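Transcription regulator (Lactobacillus plantarum WCFS1, PDB 3CLK) probably regulates transcription as a DNA-binding dimer, with a periplasmic binding protein-like domain resembling the ligand-sensing part of LacI-type repressors. Local coordinates at residues I74-D79 against Y91-M96. Sequence-based numbering, arbitrary orientation.
Sequences IALTDD and YCFLSM
With CG anti to its carbonyl carbon (chi1 -74°), Phe-93 reaches from its strand to the loop at Ile-74, while Met-96, whose CG lies anti to the backbone N (chi1 -178°), runs out extended and bends only at its last torsion. Both side chains arrive at one carbonyl. Ile-74 O lies in the plane of the phenyl ring, 3.2 Å from Phe-93 CE2, so that the weakly positive C-H rim of the ring rather than its pi face meets the oxygen; SE of Met-96, a selenomethionine, stands 3.6 Å from the same Ile-74 O. Farther round the rim, Leu-76 CD1 packs 3.7 Å from Phe-93 CZ. The setting is a beta-alpha-beta crossover in a parallel sheet, where the loop leaving strand 68-72 for helix 78-86 meets the end of the neighbouring strand 91-94. No hydrogen bond joins the two segments. Replacing Phe-93 with an alanine would probably leave the Ile-74 carbonyl without its aromatic edge and open a gap beside Leu-76. Phe-98 meets the Phe-93 ring edge-to-face, and Arg-102 makes a cation-pi contact with it. Met-96 CE finishes the contact at the exposed methyl of Ala-75, 4.3 Å from its CB.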
ATOM      1  N   ILE B  74     -15.566  -5.460  -2.441  1.00 32.35           N
ATOM      2  CA  ILE B  74     -15.698  -5.902  -3.828  1.00 33.62           C
ATOM      3  C   ILE B  74     -17.154  -5.740  -4.255  1.00 33.99           C
ATOM      4  O   ILE B  74     -18.066  -6.222  -3.580  1.00 32.86           O
ATOM      5  CB  ILE B  74     -15.285  -7.392  -4.011  1.00 35.09           C
ATOM      6  CG1 ILE B  74     -13.812  -7.491  -4.417  1.00 35.61           C
ATOM      7  CG2 ILE B  74     -16.148  -8.055  -5.085  1.00 33.94           C
ATOM      8  CD1 ILE B  74     -12.845  -7.144  -3.328  1.00 39.44           C
ATOM      9  N   ALA B  75     -17.365  -5.060  -5.377  1.00 34.86           N
ATOM     10  CA  ALA B  75     -18.709  -4.848  -5.900  1.00 35.63           C
ATOM     11  C   ALA B  75     -19.023  -5.929  -6.931  1.00 35.88           C
ATOM     12  O   ALA B  75     -18.734  -5.776  -8.118  1.00 37.09           O
ATOM     13  CB  ALA B  75     -18.811  -3.464  -6.539  1.00 37.01           C
ATOM     14  N   LEU B  76     -19.611  -7.027  -6.472  1.00 35.59           N
ATOM     15  CA  LEU B  76     -19.954  -8.132  -7.362  1.00 35.52           C
ATOM     16  C   LEU B  76     -21.126  -7.798  -8.279  1.00 34.54           C
ATOM     17  O   LEU B  76     -22.022  -7.051  -7.911  1.00 34.37           O
ATOM     18  CB  LEU B  76     -20.311  -9.378  -6.549  1.00 33.65           C
ATOM     19  CG  LEU B  76     -19.226 -10.021  -5.687  1.00 32.54           C
ATOM     20  CD1 LEU B  76     -19.837 -11.168  -4.890  1.00 32.95           C
ATOM     21  CD2 LEU B  76     -18.094 -10.520  -6.566  1.00 29.51           C
ATOM     22  N   THR B  77     -21.109  -8.357  -9.481  1.00 36.33           N
ATOM     23  CA  THR B  77     -22.201  -8.138 -10.418  1.00 38.62           C
ATOM     24  C   THR B  77     -23.409  -8.924  -9.902  1.00 40.27           C
ATOM     25  O   THR B  77     -23.280  -9.748  -8.995  1.00 38.50           O
ATOM     26  CB  THR B  77     -21.836  -8.644 -11.816  1.00 38.67           C
ATOM     27  OG1 THR B  77     -21.511 -10.039 -11.751  1.00 40.49           O
ATOM     28  CG2 THR B  77     -20.639  -7.872 -12.361  1.00 39.00           C
ATOM     29  N   ASP B  78     -24.579  -8.667 -10.474  1.00 42.33           N
ATOM     30  CA  ASP B  78     -25.790  -9.359 -10.047  1.00 45.09           C
ATOM     31  C   ASP B  78     -25.654 -10.876 -10.163  1.00 45.78           C
ATOM     32  O   ASP B  78     -26.083 -11.614  -9.271  1.00 45.96           O
ATOM     33  CB  ASP B  78     -26.989  -8.888 -10.870  1.00 46.91           C
ATOM     34  CG  ASP B  78     -27.172  -7.387 -10.815  1.00 49.35           C
ATOM     35  OD1 ASP B  78     -26.369  -6.666 -11.445  1.00 51.70           O
ATOM     36  OD2 ASP B  78     -28.113  -6.928 -10.136  1.00 51.44           O
ATOM     37  N   ASP B  79     -25.059 -11.341 -11.258  1.00 45.02           N
ATOM     38  CA  ASP B  79     -24.883 -12.772 -11.477  1.00 45.44           C
ATOM     39  C   ASP B  79     -23.752 -13.380 -10.653  1.00 43.97           C
ATOM     40  O   ASP B  79     -23.858 -14.519 -10.199  1.00 44.13           O
ATOM     41  CB  ASP B  79     -24.658 -13.062 -12.966  1.00 46.97           C
ATOM     42  CG  ASP B  79     -25.849 -12.663 -13.819  1.00 47.92           C
ATOM     43  OD1 ASP B  79     -26.995 -12.901 -13.385  1.00 49.44           O
ATOM     44  OD2 ASP B  79     -25.641 -12.124 -14.926  1.00 48.98           O
ATOM     45  N   TYR B  91     -20.233 -16.428   3.760  1.00 25.23           N
ATOM     46  CA  TYR B  91     -19.506 -15.275   3.246  1.00 26.23           C
ATOM     47  C   TYR B  91     -19.944 -13.987   3.929  1.00 26.14           C
ATOM     48  O   TYR B  91     -21.033 -13.912   4.499  1.00 26.37           O
ATOM     49  CB  TYR B  91     -19.707 -15.159   1.727  1.00 26.04           C
ATOM     50  CG  TYR B  91     -21.079 -14.661   1.335  1.00 28.40           C
ATOM     51  CD1 TYR B  91     -21.333 -13.296   1.212  1.00 28.69           C
ATOM     52  CD2 TYR B  91     -22.139 -15.549   1.145  1.00 29.91           C
ATOM     53  CE1 TYR B  91     -22.609 -12.821   0.916  1.00 28.84           C
ATOM     54  CE2 TYR B  91     -23.427 -15.085   0.850  1.00 28.19           C
ATOM     55  CZ  TYR B  91     -23.648 -13.718   0.738  1.00 30.32           C
ATOM     56  OH  TYR B  91     -24.908 -13.241   0.451  1.00 30.19           O
ATOM     57  N   CYS B  92     -19.080 -12.977   3.861  1.00 24.15           N
ATOM     58  CA  CYS B  92     -19.353 -11.677   4.456  1.00 22.30           C
ATOM     59  C   CYS B  92     -18.498 -10.631   3.748  1.00 21.78           C
ATOM     60  O   CYS B  92     -17.325 -10.873   3.454  1.00 17.72           O
ATOM     61  CB  CYS B  92     -19.016 -11.693   5.949  1.00 21.81           C
ATOM     62  SG  CYS B  92     -19.544 -10.214   6.874  1.00 25.61           S
ATOM     63  N   PHE B  93     -19.099  -9.481   3.458  1.00 20.98           N
ATOM     64  CA  PHE B  93     -18.383  -8.388   2.807  1.00 24.16           C
ATOM     65  C   PHE B  93     -17.746  -7.496   3.873  1.00 23.59           C
ATOM     66  O   PHE B  93     -18.339  -7.264   4.929  1.00 24.85           O
ATOM     67  CB  PHE B  93     -19.340  -7.545   1.953  1.00 23.98           C
ATOM     68  CG  PHE B  93     -19.758  -8.209   0.668  1.00 26.91           C
ATOM     69  CD1 PHE B  93     -20.708  -9.227   0.667  1.00 25.90           C
ATOM     70  CD2 PHE B  93     -19.200  -7.812  -0.545  1.00 25.07           C
ATOM     71  CE1 PHE B  93     -21.099  -9.839  -0.532  1.00 28.15           C
ATOM     72  CE2 PHE B  93     -19.580  -8.415  -1.746  1.00 26.08           C
ATOM     73  CZ  PHE B  93     -20.529  -9.429  -1.742  1.00 28.59           C
ATOM     74  N   LEU B  94     -16.541  -7.008   3.595  1.00 19.90           N
ATOM     75  CA  LEU B  94     -15.834  -6.129   4.523  1.00 20.97           C
ATOM     76  C   LEU B  94     -15.543  -4.768   3.878  1.00 22.30           C
ATOM     77  O   LEU B  94     -15.225  -4.689   2.684  1.00 20.28           O
ATOM     78  CB  LEU B  94     -14.507  -6.758   4.975  1.00 19.73           C
ATOM     79  CG  LEU B  94     -14.542  -8.125   5.667  1.00 21.69           C
ATOM     80  CD1 LEU B  94     -13.134  -8.540   6.082  1.00 20.04           C
ATOM     81  CD2 LEU B  94     -15.453  -8.057   6.881  1.00 19.87           C
ATOM     82  N   SER B  95     -15.665  -3.713   4.682  1.00 20.83           N
ATOM     83  CA  SER B  95     -15.402  -2.339   4.259  1.00 23.29           C
ATOM     84  C   SER B  95     -16.363  -1.790   3.204  1.00 24.97           C
ATOM     85  O   SER B  95     -16.030  -0.838   2.493  1.00 23.82           O
ATOM     86  CB  SER B  95     -13.964  -2.233   3.750  1.00 21.28           C
ATOM     87  OG  SER B  95     -13.455  -0.934   3.977  1.00 28.34           O
HETATM   88  N   MSE B  96     -17.550  -2.381   3.113  1.00 26.90           N
HETATM   89  CA  MSE B  96     -18.551  -1.936   2.150  1.00 30.24           C
HETATM   90  C   MSE B  96     -19.960  -2.273   2.634  1.00 30.27           C
HETATM   91  O   MSE B  96     -20.214  -3.380   3.098  1.00 31.92           O
HETATM   92  CB  MSE B  96     -18.296  -2.595   0.786  1.00 34.73           C
HETATM   93  CG  MSE B  96     -19.257  -2.176  -0.318  1.00 41.41           C
HETATM   94 SE   MSE B  96     -18.894  -3.110  -1.992  1.00 52.37          SE
HETATM   95  CE  MSE B  96     -17.565  -1.898  -2.709  1.00 48.17           C
TER